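Local coordinates for amidohydrolase 3 domain-containing protein (Pyrococcus horikoshii, PDB 3IGH), which is an uncharacterised amidohydrolase-family protein that probably hydrolyses carbon-nitrogen bonds other than peptide bonds in a metal-dependent way, at residues A[175-178]-A[179-183]; A[208-211]-A[212-216]; A[233-236]-A[237-241]; A[241-245]-A[246-250]. All blocks are in the same frame, centred on the assembly; numbering follows the deposited sequence. Where two conformers were deposited one is given.

Interaction 1: residues A[175-178]-A[179-183]. With SO4 (sulfate ion), chain F.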
loop_
_atom_site.group_PDB
_atom_site.type_symbol
_atom_site.label_atom_id
_atom_site.label_comp_id
_atom_site.label_asym_id
_atom_site.label_seq_id
_atom_site.Cartn_x
_atom_site.Cartn_y
_atom_site.Cartn_z
ATOM N N VAL A 175 -11.755 -2.680 -25.673
ATOM C CA VAL A 175 -10.698 -3.503 -26.268
ATOM C C VAL A 175 -9.344 -2.779 -26.294
ATOM O O VAL A 175 -8.303 -3.366 -25.969
ATOM C CB VAL A 175 -11.117 -3.982 -27.691
ATOM C CG1 VAL A 175 -9.948 -4.585 -28.442
ATOM C CG2 VAL A 175 -12.250 -5.000 -27.593
ATOM N N ILE A 176 -9.362 -1.499 -26.664
ATOM C CA ILE A 176 -8.162 -0.672 -26.595
ATOM C C ILE A 176 -7.624 -0.638 -25.159
ATOM O O ILE A 176 -6.445 -0.887 -24.930
ATOM C CB ILE A 176 -8.416 0.773 -27.124
ATOM C CG1 ILE A 176 -8.641 0.762 -28.642
ATOM C CG2 ILE A 176 -7.231 1.696 -26.798
ATOM C CD1 ILE A 176 -9.325 2.026 -29.165
ATOM N N ASN A 177 -8.501 -0.351 -24.202
ATOM C CA ASN A 177 -8.079 -0.186 -22.811
ATOM C C ASN A 177 -7.614 -1.460 -22.103
ATOM O O ASN A 177 -6.721 -1.415 -21.251
ATOM C CB ASN A 177 -9.188 0.483 -22.001
ATOM C CG ASN A 177 -9.343 1.949 -22.335
ATOM O OD1 ASN A 177 -8.447 2.570 -22.927
ATOM N ND2 ASN A 177 -10.474 2.518 -21.949
ATOM N N GLU A 178 -8.213 -2.590 -22.466
ATOM C CA GLU A 178 -7.933 -3.856 -21.786
ATOM C C GLU A 178 -6.937 -4.737 -22.516
ATOM O O GLU A 178 -6.170 -5.453 -21.885
ATOM C CB GLU A 178 -9.226 -4.632 -21.545
ATOM C CG GLU A 178 -10.124 -3.978 -20.520
ATOM C CD GLU A 178 -11.496 -4.610 -20.419
ATOM O OE1 GLU A 178 -11.791 -5.560 -21.182
ATOM O OE2 GLU A 178 -12.288 -4.145 -19.569
ATOM N N ARG A 179 -6.938 -4.682 -23.840
ATOM C CA ARG A 179 -6.167 -5.644 -24.627
ATOM C C ARG A 179 -5.078 -5.005 -25.478
ATOM O O ARG A 179 -3.936 -5.465 -25.471
ATOM C CB ARG A 179 -7.118 -6.466 -25.502
ATOM C CG ARG A 179 -6.517 -7.730 -26.091
ATOM C CD ARG A 179 -7.616 -8.554 -26.736
ATOM N NE ARG A 179 -7.963 -8.060 -28.071
ATOM C CZ ARG A 179 -9.185 -8.101 -28.600
ATOM N NH1 ARG A 179 -10.207 -8.598 -27.909
ATOM N NH2 ARG A 179 -9.384 -7.637 -29.828
ATOM N N VAL A 180 -5.424 -3.945 -26.206
ATOM C CA VAL A 180 -4.501 -3.351 -27.177
ATOM C C VAL A 180 -3.333 -2.596 -26.514
ATOM O O VAL A 180 -2.167 -2.765 -26.892
ATOM C CB VAL A 180 -5.264 -2.451 -28.197
ATOM C CG1 VAL A 180 -4.313 -1.759 -29.117
ATOM C CG2 VAL A 180 -6.277 -3.273 -29.004
ATOM N N LEU A 181 -3.651 -1.772 -25.519
ATOM C CA LEU A 181 -2.631 -1.068 -24.762
ATOM C C LEU A 181 -1.993 -2.030 -23.774
ATOM O O LEU A 181 -2.681 -2.881 -23.209
ATOM C CB LEU A 181 -3.237 0.139 -24.031
ATOM C CG LEU A 181 -3.830 1.268 -24.889
ATOM C CD1 LEU A 181 -4.485 2.324 -23.984
ATOM C CD2 LEU A 181 -2.762 1.899 -25.791
ATOM N N THR A 182 -0.679 -1.906 -23.595
ATOM C CA THR A 182 0.055 -2.713 -22.612
ATOM C C THR A 182 0.261 -1.900 -21.348
ATOM O O THR A 182 0.069 -0.685 -21.365
ATOM C CB THR A 182 1.450 -3.096 -23.131
ATOM O OG1 THR A 182 2.222 -1.905 -23.316
ATOM C CG2 THR A 182 1.350 -3.863 -24.458
ATOM N N VAL A 183 0.681 -2.558 -20.264
ATOM C CA VAL A 183 1.056 -1.849 -19.036
ATOM C C VAL A 183 2.127 -0.783 -19.306
ATOM O O VAL A 183 2.033 0.338 -18.786
ATOM C CB VAL A 183 1.497 -2.824 -17.906
ATOM C CG1 VAL A 183 1.992 -2.057 -16.673
ATOM C CG2 VAL A 183 0.330 -3.725 -17.527
HETATM S S SO4 F . 0.840 -6.345 -20.846
HETATM O O1 SO4 F . 2.169 -5.984 -20.366
HETATM O O2 SO4 F . 0.884 -6.594 -22.280
HETATM O O3 SO4 F . 0.389 -7.545 -20.153
HETATM O O4 SO4 F . -0.080 -5.266 -20.559
#

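Interaction 2: residues A[208-211]-A[212-216]. With SO4 (sulfate ion), chain H.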
loop_
_atom_site.group_PDB
_atom_site.type_symbol
_atom_site.label_atom_id
_atom_site.label_comp_id
_atom_site.label_asym_id
_atom_site.label_seq_id
_atom_site.Cartn_x
_atom_site.Cartn_y
_atom_site.Cartn_z
ATOM N N MET A 208 -9.840 8.912 -11.496
ATOM C CA MET A 208 -11.123 8.194 -11.556
ATOM C C MET A 208 -11.161 7.106 -12.618
ATOM O O MET A 208 -10.624 7.291 -13.700
ATOM C CB MET A 208 -12.247 9.189 -11.824
ATOM C CG MET A 208 -12.100 10.477 -11.005
ATOM S SD MET A 208 -12.162 10.148 -9.228
ATOM C CE MET A 208 -13.812 9.493 -9.248
ATOM N N SER A 209 -11.843 6.000 -12.294
ATOM C CA SER A 209 -11.968 4.806 -13.150
ATOM C C SER A 209 -10.615 4.224 -13.542
ATOM O O SER A 209 -10.289 4.063 -14.725
ATOM C CB SER A 209 -12.876 5.046 -14.365
ATOM O OG SER A 209 -14.180 5.382 -13.936
ATOM N N VAL A 210 -9.825 3.915 -12.523
ATOM C CA VAL A 210 -8.555 3.235 -12.734
ATOM C C VAL A 210 -8.885 1.785 -13.094
ATOM O O VAL A 210 -9.491 1.067 -12.287
ATOM C CB VAL A 210 -7.675 3.301 -11.440
ATOM C CG1 VAL A 210 -6.382 2.516 -11.604
ATOM C CG2 VAL A 210 -7.367 4.738 -11.085
ATOM N N ASN A 211 -8.511 1.360 -14.302
ATOM C CA ASN A 211 -8.730 -0.024 -14.721
ATOM C C ASN A 211 -7.547 -0.926 -14.335
ATOM O O ASN A 211 -6.642 -0.492 -13.622
ATOM C CB ASN A 211 -9.076 -0.122 -16.231
ATOM C CG ASN A 211 -7.946 0.360 -17.151
ATOM O OD1 ASN A 211 -6.761 0.260 -16.828
ATOM N ND2 ASN A 211 -8.325 0.878 -18.325
ATOM N N GLU A 212 -7.551 -2.165 -14.822
ATOM C CA GLU A 212 -6.579 -3.182 -14.389
ATOM C C GLU A 212 -5.149 -2.806 -14.748
ATOM O O GLU A 212 -4.256 -2.833 -13.896
ATOM C CB GLU A 212 -6.926 -4.557 -14.989
ATOM C CG GLU A 212 -8.164 -5.245 -14.384
ATOM C CD GLU A 212 -9.518 -4.812 -14.989
ATOM O OE1 GLU A 212 -9.607 -3.795 -15.734
ATOM O OE2 GLU A 212 -10.515 -5.514 -14.697
ATOM N N LYS A 213 -4.936 -2.424 -16.003
ATOM C CA LYS A 213 -3.594 -2.045 -16.451
ATOM C C LYS A 213 -3.099 -0.701 -15.934
ATOM O O LYS A 213 -1.896 -0.532 -15.705
ATOM C CB LYS A 213 -3.496 -2.108 -17.969
ATOM C CG LYS A 213 -3.570 -3.514 -18.493
ATOM C CD LYS A 213 -3.298 -3.586 -19.974
ATOM C CE LYS A 213 -3.309 -5.039 -20.421
ATOM N NZ LYS A 213 -3.240 -5.166 -21.896
ATOM N N ALA A 214 -4.008 0.262 -15.776
ATOM C CA ALA A 214 -3.654 1.542 -15.157
ATOM C C ALA A 214 -3.213 1.303 -13.710
ATOM O O ALA A 214 -2.243 1.897 -13.262
ATOM C CB ALA A 214 -4.817 2.526 -15.198
ATOM N N LEU A 215 -3.920 0.421 -13.001
ATOM C CA LEU A 215 -3.520 0.076 -11.637
ATOM C C LEU A 215 -2.146 -0.592 -11.582
ATOM O O LEU A 215 -1.332 -0.226 -10.742
ATOM C CB LEU A 215 -4.583 -0.762 -10.912
ATOM C CG LEU A 215 -4.284 -1.038 -9.420
ATOM C CD1 LEU A 215 -4.065 0.254 -8.610
ATOM C CD2 LEU A 215 -5.353 -1.907 -8.774
ATOM N N ARG A 216 -1.879 -1.539 -12.486
ATOM C CA ARG A 216 -0.540 -2.156 -12.572
ATOM C C ARG A 216 0.556 -1.115 -12.810
ATOM O O ARG A 216 1.630 -1.185 -12.211
ATOM C CB ARG A 216 -0.478 -3.199 -13.688
ATOM C CG ARG A 216 -1.258 -4.463 -13.426
ATOM C CD ARG A 216 -0.986 -5.440 -14.566
ATOM N NE ARG A 216 -1.690 -6.696 -14.381
ATOM C CZ ARG A 216 -1.182 -7.747 -13.747
ATOM N NH1 ARG A 216 -1.902 -8.850 -13.625
ATOM N NH2 ARG A 216 0.046 -7.695 -13.238
HETATM S S SO4 H . -11.902 -0.307 -18.790
HETATM O O1 SO4 H . -11.019 0.843 -18.940
HETATM O O2 SO4 H . -12.785 -0.418 -19.944
HETATM O O3 SO4 H . -11.103 -1.519 -18.682
HETATM O O4 SO4 H . -12.699 -0.157 -17.581
#

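Interaction 3: residues A[233-236]-A[237-241]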
loop_
_atom_site.group_PDB
_atom_site.type_symbol
_atom_site.label_atom_id
_atom_site.label_comp_id
_atom_site.label_asym_id
_atom_site.label_seq_id
_atom_site.Cartn_x
_atom_site.Cartn_y
_atom_site.Cartn_z
ATOM N N ALA A 233 -6.424 6.826 -6.170
ATOM C CA ALA A 233 -6.997 5.955 -7.201
ATOM C C ALA A 233 -8.417 5.517 -6.874
ATOM O O ALA A 233 -8.665 4.889 -5.850
ATOM C CB ALA A 233 -6.113 4.734 -7.433
ATOM N N TYR A 234 -9.342 5.861 -7.760
ATOM C CA TYR A 234 -10.707 5.349 -7.677
ATOM C C TYR A 234 -10.883 4.336 -8.788
ATOM O O TYR A 234 -10.942 4.687 -9.971
ATOM C CB TYR A 234 -11.731 6.485 -7.773
ATOM C CG TYR A 234 -11.861 7.299 -6.500
ATOM C CD1 TYR A 234 -10.866 8.205 -6.117
ATOM C CD2 TYR A 234 -13.002 7.187 -5.691
ATOM C CE1 TYR A 234 -10.988 8.960 -4.944
ATOM C CE2 TYR A 234 -13.135 7.950 -4.510
ATOM C CZ TYR A 234 -12.119 8.831 -4.154
ATOM O OH TYR A 234 -12.227 9.591 -3.014
ATOM N N VAL A 235 -10.945 3.070 -8.393
ATOM C CA VAL A 235 -10.946 1.961 -9.328
ATOM C C VAL A 235 -12.327 1.670 -9.937
ATOM O O VAL A 235 -13.362 2.097 -9.427
ATOM C CB VAL A 235 -10.371 0.682 -8.659
ATOM C CG1 VAL A 235 -8.987 0.957 -8.033
ATOM C CG2 VAL A 235 -11.321 0.133 -7.593
ATOM N N THR A 236 -12.332 0.938 -11.046
ATOM C CA THR A 236 -13.570 0.459 -11.650
ATOM C C THR A 236 -14.120 -0.669 -10.766
ATOM O O THR A 236 -13.352 -1.272 -9.998
ATOM C CB THR A 236 -13.312 -0.116 -13.068
ATOM O OG1 THR A 236 -12.422 -1.229 -12.959
ATOM C CG2 THR A 236 -12.695 0.942 -13.995
ATOM N N PRO A 237 -15.443 -0.948 -10.846
ATOM C CA PRO A 237 -16.008 -2.126 -10.161
ATOM C C PRO A 237 -15.304 -3.453 -10.461
ATOM O O PRO A 237 -15.213 -4.305 -9.578
ATOM C CB PRO A 237 -17.446 -2.177 -10.686
ATOM C CG PRO A 237 -17.785 -0.747 -10.955
ATOM C CD PRO A 237 -16.497 -0.162 -11.521
ATOM N N GLU A 238 -14.818 -3.623 -11.689
ATOM C CA GLU A 238 -14.118 -4.833 -12.082
ATOM C C GLU A 238 -12.802 -4.956 -11.316
ATOM O O GLU A 238 -12.451 -6.042 -10.841
ATOM C CB GLU A 238 -13.876 -4.851 -13.600
ATOM C CG GLU A 238 -15.152 -4.985 -14.459
ATOM C CD GLU A 238 -16.030 -3.711 -14.545
ATOM O OE1 GLU A 238 -17.221 -3.858 -14.899
ATOM O OE2 GLU A 238 -15.557 -2.578 -14.263
ATOM N N VAL A 239 -12.085 -3.845 -11.168
ATOM C CA VAL A 239 -10.869 -3.848 -10.353
ATOM C C VAL A 239 -11.169 -4.051 -8.869
ATOM O O VAL A 239 -10.428 -4.759 -8.183
ATOM C CB VAL A 239 -10.002 -2.585 -10.591
ATOM C CG1 VAL A 239 -8.825 -2.533 -9.619
ATOM C CG2 VAL A 239 -9.480 -2.607 -12.002
ATOM N N LEU A 240 -12.266 -3.469 -8.390
ATOM C CA LEU A 240 -12.669 -3.639 -6.996
ATOM C C LEU A 240 -12.827 -5.130 -6.643
ATOM O O LEU A 240 -12.384 -5.566 -5.572
ATOM C CB LEU A 240 -13.959 -2.860 -6.694
ATOM C CG LEU A 240 -14.630 -3.105 -5.336
ATOM C CD1 LEU A 240 -13.684 -2.717 -4.191
ATOM C CD2 LEU A 240 -15.959 -2.345 -5.220
ATOM N N ASP A 241 -13.412 -5.910 -7.555
ATOM C CA ASP A 241 -13.514 -7.376 -7.359
ATOM C C ASP A 241 -12.156 -8.025 -7.114
ATOM O O ASP A 241 -12.027 -8.928 -6.289
ATOM C CB ASP A 241 -14.167 -8.051 -8.568
ATOM C CG ASP A 241 -15.655 -7.775 -8.663
ATOM O OD1 ASP A 241 -16.242 -7.298 -7.667
ATOM O OD2 ASP A 241 -16.236 -8.038 -9.739
#

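Interaction 4: residues A[241-245]-A[246-250]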
loop_
_atom_site.group_PDB
_atom_site.type_symbol
_atom_site.label_atom_id
_atom_site.label_comp_id
_atom_site.label_asym_id
_atom_site.label_seq_id
_atom_site.Cartn_x
_atom_site.Cartn_y
_atom_site.Cartn_z
ATOM N N ASP A 241 -13.412 -5.910 -7.555
ATOM C CA ASP A 241 -13.514 -7.376 -7.359
ATOM C C ASP A 241 -12.156 -8.025 -7.114
ATOM O O ASP A 241 -12.027 -8.928 -6.289
ATOM C CB ASP A 241 -14.167 -8.051 -8.568
ATOM C CG ASP A 241 -15.655 -7.775 -8.663
ATOM O OD1 ASP A 241 -16.242 -7.298 -7.667
ATOM O OD2 ASP A 241 -16.236 -8.038 -9.739
ATOM N N LYS A 242 -11.150 -7.562 -7.844
ATOM C CA LYS A 242 -9.800 -8.090 -7.693
ATOM C C LYS A 242 -9.131 -7.630 -6.397
ATOM O O LYS A 242 -8.394 -8.397 -5.784
ATOM C CB LYS A 242 -8.954 -7.740 -8.909
ATOM C CG LYS A 242 -9.451 -8.400 -10.184
ATOM C CD LYS A 242 -8.428 -8.304 -11.300
ATOM C CE LYS A 242 -8.870 -9.127 -12.504
ATOM N NZ LYS A 242 -7.852 -9.135 -13.589
ATOM N N LEU A 243 -9.402 -6.394 -5.970
ATOM C CA LEU A 243 -8.931 -5.923 -4.657
ATOM C C LEU A 243 -9.493 -6.788 -3.545
ATOM O O LEU A 243 -8.757 -7.216 -2.658
ATOM C CB LEU A 243 -9.340 -4.470 -4.413
ATOM C CG LEU A 243 -8.769 -3.410 -5.359
ATOM C CD1 LEU A 243 -9.198 -2.024 -4.889
ATOM C CD2 LEU A 243 -7.251 -3.508 -5.455
ATOM N N GLU A 244 -10.804 -7.030 -3.610
ATOM C CA GLU A 244 -11.522 -7.865 -2.643
ATOM C C GLU A 244 -10.932 -9.274 -2.521
ATOM O O GLU A 244 -10.866 -9.821 -1.423
ATOM C CB GLU A 244 -13.016 -7.897 -3.004
ATOM C CG GLU A 244 -13.802 -9.149 -2.609
ATOM C CD GLU A 244 -14.427 -9.061 -1.237
ATOM O OE1 GLU A 244 -13.680 -8.963 -0.239
ATOM O OE2 GLU A 244 -15.675 -9.108 -1.157
ATOM N N SER A 245 -10.474 -9.836 -3.637
ATOM C CA SER A 245 -9.869 -11.171 -3.656
ATOM C C SER A 245 -8.607 -11.325 -2.788
ATOM O O SER A 245 -8.280 -12.432 -2.384
ATOM C CB SER A 245 -9.566 -11.609 -5.092
ATOM O OG SER A 245 -8.354 -11.025 -5.557
ATOM N N ILE A 246 -7.892 -10.235 -2.521
ATOM C CA ILE A 246 -6.781 -10.284 -1.567
ATOM C C ILE A 246 -7.056 -9.507 -0.282
ATOM O O ILE A 246 -6.238 -9.508 0.637
ATOM C CB ILE A 246 -5.422 -9.849 -2.181
ATOM C CG1 ILE A 246 -5.450 -8.389 -2.646
ATOM C CG2 ILE A 246 -5.036 -10.786 -3.310
ATOM C CD1 ILE A 246 -4.056 -7.806 -2.933
ATOM N N GLY A 247 -8.210 -8.848 -0.219
ATOM C CA GLY A 247 -8.581 -8.079 0.966
ATOM C C GLY A 247 -7.932 -6.705 0.997
ATOM O O GLY A 247 -7.871 -6.071 2.045
ATOM N N LEU A 248 -7.466 -6.231 -0.157
ATOM C CA LEU A 248 -6.860 -4.901 -0.224
ATOM C C LEU A 248 -7.946 -3.823 -0.254
ATOM O O LEU A 248 -8.726 -3.747 -1.207
ATOM C CB LEU A 248 -5.931 -4.779 -1.441
ATOM C CG LEU A 248 -5.285 -3.409 -1.741
ATOM C CD1 LEU A 248 -4.515 -2.902 -0.533
ATOM C CD2 LEU A 248 -4.349 -3.490 -2.951
ATOM N N GLY A 249 -7.992 -3.001 0.794
ATOM C CA GLY A 249 -8.895 -1.856 0.837
ATOM C C GLY A 249 -8.129 -0.550 0.771
ATOM O O GLY A 249 -7.130 -0.455 0.033
ATOM N N ARG A 250 -8.562 0.467 1.526
ATOM C CA ARG A 250 -7.803 1.721 1.546
ATOM C C ARG A 250 -6.377 1.438 1.996
ATOM O O ARG A 250 -6.145 0.716 2.977
ATOM C CB ARG A 250 -8.454 2.826 2.394
ATOM C CG ARG A 250 -7.816 4.203 2.121
ATOM C CD ARG A 250 -8.664 5.387 2.545
ATOM N NE ARG A 250 -8.242 6.625 1.879
ATOM C CZ ARG A 250 -8.973 7.294 0.986
ATOM N NH1 ARG A 250 -10.183 6.860 0.647
ATOM N NH2 ARG A 250 -8.500 8.412 0.436
#

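Interaction 1: residues A[175-178]-A[179-183]
Val175 and Arg179 meet one turn apart near the end of helix 166-180, and the backbone between them is the tight part of the contact. Val175 O takes two N-H groups, Arg179 N at 2.9 Å and Val180 N at 2.9 Å. The bond from Val180 is the straighter (161° at the hydrogen, against 147° for Arg179), and its donor lies nearer the carbonyl plane. Ile176 O then receives Leu181 N at 3.0 Å, in the carbonyl plane. The two bonds spanning five residues, Val180 to Val175 and Leu181 to Ile176, are the evidence for a widened, pi-type turn. Beside them the apolar branches close in: Ile176 CG2 lies 3.9 Å from Leu181 CG, and Val175 CG1 lies 3.9 Å from Val180 CG2. Helix 143-149 covers Ile176, while Tyr186 and Tyr189 of helix 183-199 pack on Leu181.

The outer side, where Arg179 and Glu178 are exposed, has fewer bonds across the turn, though one contact there is close. Arg179 runs alongside Val175, its CG anti to the backbone N (chi1 -165°) and its chain bent at chi3, which brings the guanidinium over the valine. Val175 CG1 sits under one face, off towards the rim, 3.4 Å from Arg179 NH2. That nitrogen is also hydrogen-bonded to Leu148 O, which helps to fix the turn of the group. Glu178 reaches outward and pairs with Lys174. Beyond the helix, Val183 N gives a hydrogen bond of 2.8 Å to O4 of a sulfate ion, probably from the crystallisation liquor. The whole is a helix C-terminus finished by a pi-type turn; Leu181 leaves the helix and Thr182 N-caps helix 183-199.

Interaction 2: residues A[208-211]-A[212-216]
Asn211 OD1 accepts the N-H of Ala214 (N to OD1 2.9 Å), the side-chain bond of an N-cap at the start of helix 212-223. The bond is straight at both ends: 166° at the hydrogen, and a C=O...N angle of 173° that sets the donor nearly in line with the carboxamide C=O. Asn211 CG stands between its own backbone N and carbonyl carbon (chi1 63°), which folds the amide back over the first turn. The backbone carbonyl of the same residue starts the helical ladder, Asn211 O accepting Leu215 N at 2.9 Å, so one asparagine serves two N-H groups of the first turn. Its other amide atom, ND2, faces a sulfate ion, probably from the crystallisation liquor, and donates to sulfate O1 at 2.8 Å; Tyr186 OH is a second partner of ND2. Glu212 N, by contrast, is buried with no partner in the model.

Outside this polar core lies the joint of a beta-alpha-beta unit, strand 202-210 leading through helix 212-223 to strand 230-235, as in the TIM barrel of the family. Lys213 carries its ammonium away from the cap to the carbonyl oxygens of Leu181 and Glu178. On the apolar side Val210, buried and backed by Ala233, presses one methyl into the helix start. That methyl, Val210 CG1, lies 3.8 Å from Leu215 CB and 3.9 Å from Ala214 CB.

Interaction 3: residues A[233-236]-A[237-241]
Val235 and Thr236 carry the chain from strand 233-235 into helix 237-241, whose short axes stand almost perpendicular (93°) with a closest approach of 7.9 Å. At the corner Thr236 O accepts Leu240 N at 2.9 Å, and Thr236 OG1 takes Val239 N in a longer bond of 3.2 Å that is nevertheless straight (162°). A chi1 of 62° swings OG1 back over the first helical turn, within reach of that N-H. Thr236 OG1 also rests 3.4 Å from Val239 CG2. Glu238, bent at chi2, brings OE2 back to within 3.5 Å of Thr236 CB.

Replacing Thr236 by a valine would probably leave Val239 N without its side-chain acceptor and the start of the helix less firmly fixed.

On the buried side the two valines cross at about a right angle, with Val235 CB 3.7 Å from Val239 CG1, while Val235 CG2 lies against Leu240. Helix 212-223 packs on Val239 and helix 294-305 on Leu240. The evidence fits a threonine N-cap followed by proline in the first helical turn, at a strand-to-helix corner of the TIM-barrel fold to which the family belongs.

Interaction 4: residues A[241-245]-A[246-250]
Leu243 O is gripped by Ile246 N at 3.1 Å and Leu248 N at 3.0 Å, which come from opposite faces of its carbonyl plane. A weak bond from Gly247 N adds a third donor. Together with the weak bond from Gly247 N to Glu244 O, the link from Leu248 back to Leu243 defines a Schellman motif, which ends helix 237-246. Gly247 is its C-prime residue, and its positive phi (81°) turns the chain out of the helix.

Ser245 secures the last turn from within. Ser245 OG donates to Lys242 O at 2.6 Å, with the donor tilted 22° from the carbonyl plane; a chi1 of 81° lays the hydroxyl back against its own helix. An alanine here would remove that donor and is likely to leave Lys242 O relying on weaker bonding, such as the weak bond from Ser245 N.

Ile246 CG1 lies 3.5 Å from Leu243 O, a hydrocarbon branch bordering the shared acceptor. Ile246 also packs on Ile246 of the second subunit. Glu244 has a long, weak ion pair with Arg216 of the same neighbour. Leu248 O, buried here, has no partner in the model, and Leu243 CB lies 3.3 Å from Leu248 O. Inward, Leu215 and Ile258 pack on Leu243, while Leu248 meets Phe219 of its own chain and Phe219 of the second subunit. Across the turn itself the two leucines meet at their branch ends, Leu243 CD2 resting 3.8 Å from Leu248 CD2.

From the N terminus the four contacts follow in series, each bridging only a few residues, and none nests in or crosses another. Interaction 1 closes the turn between helices 166-180 and 183-199. Interaction 2 closes the corner from strand 202-210 into helix 212-223, and its Lys213 ties that helix start back to interaction 1. Interaction 3 makes the next strand-to-helix corner; the neighbouring strands join through Val210 N and Tyr234 O, 2.9 Å apart. Interaction 4 begins at Asp241, where interaction 3 stops, so the two define opposite ends of helix 237-246. Interaction 4 reaches the dimer interface, as does Arg216 of interaction 2.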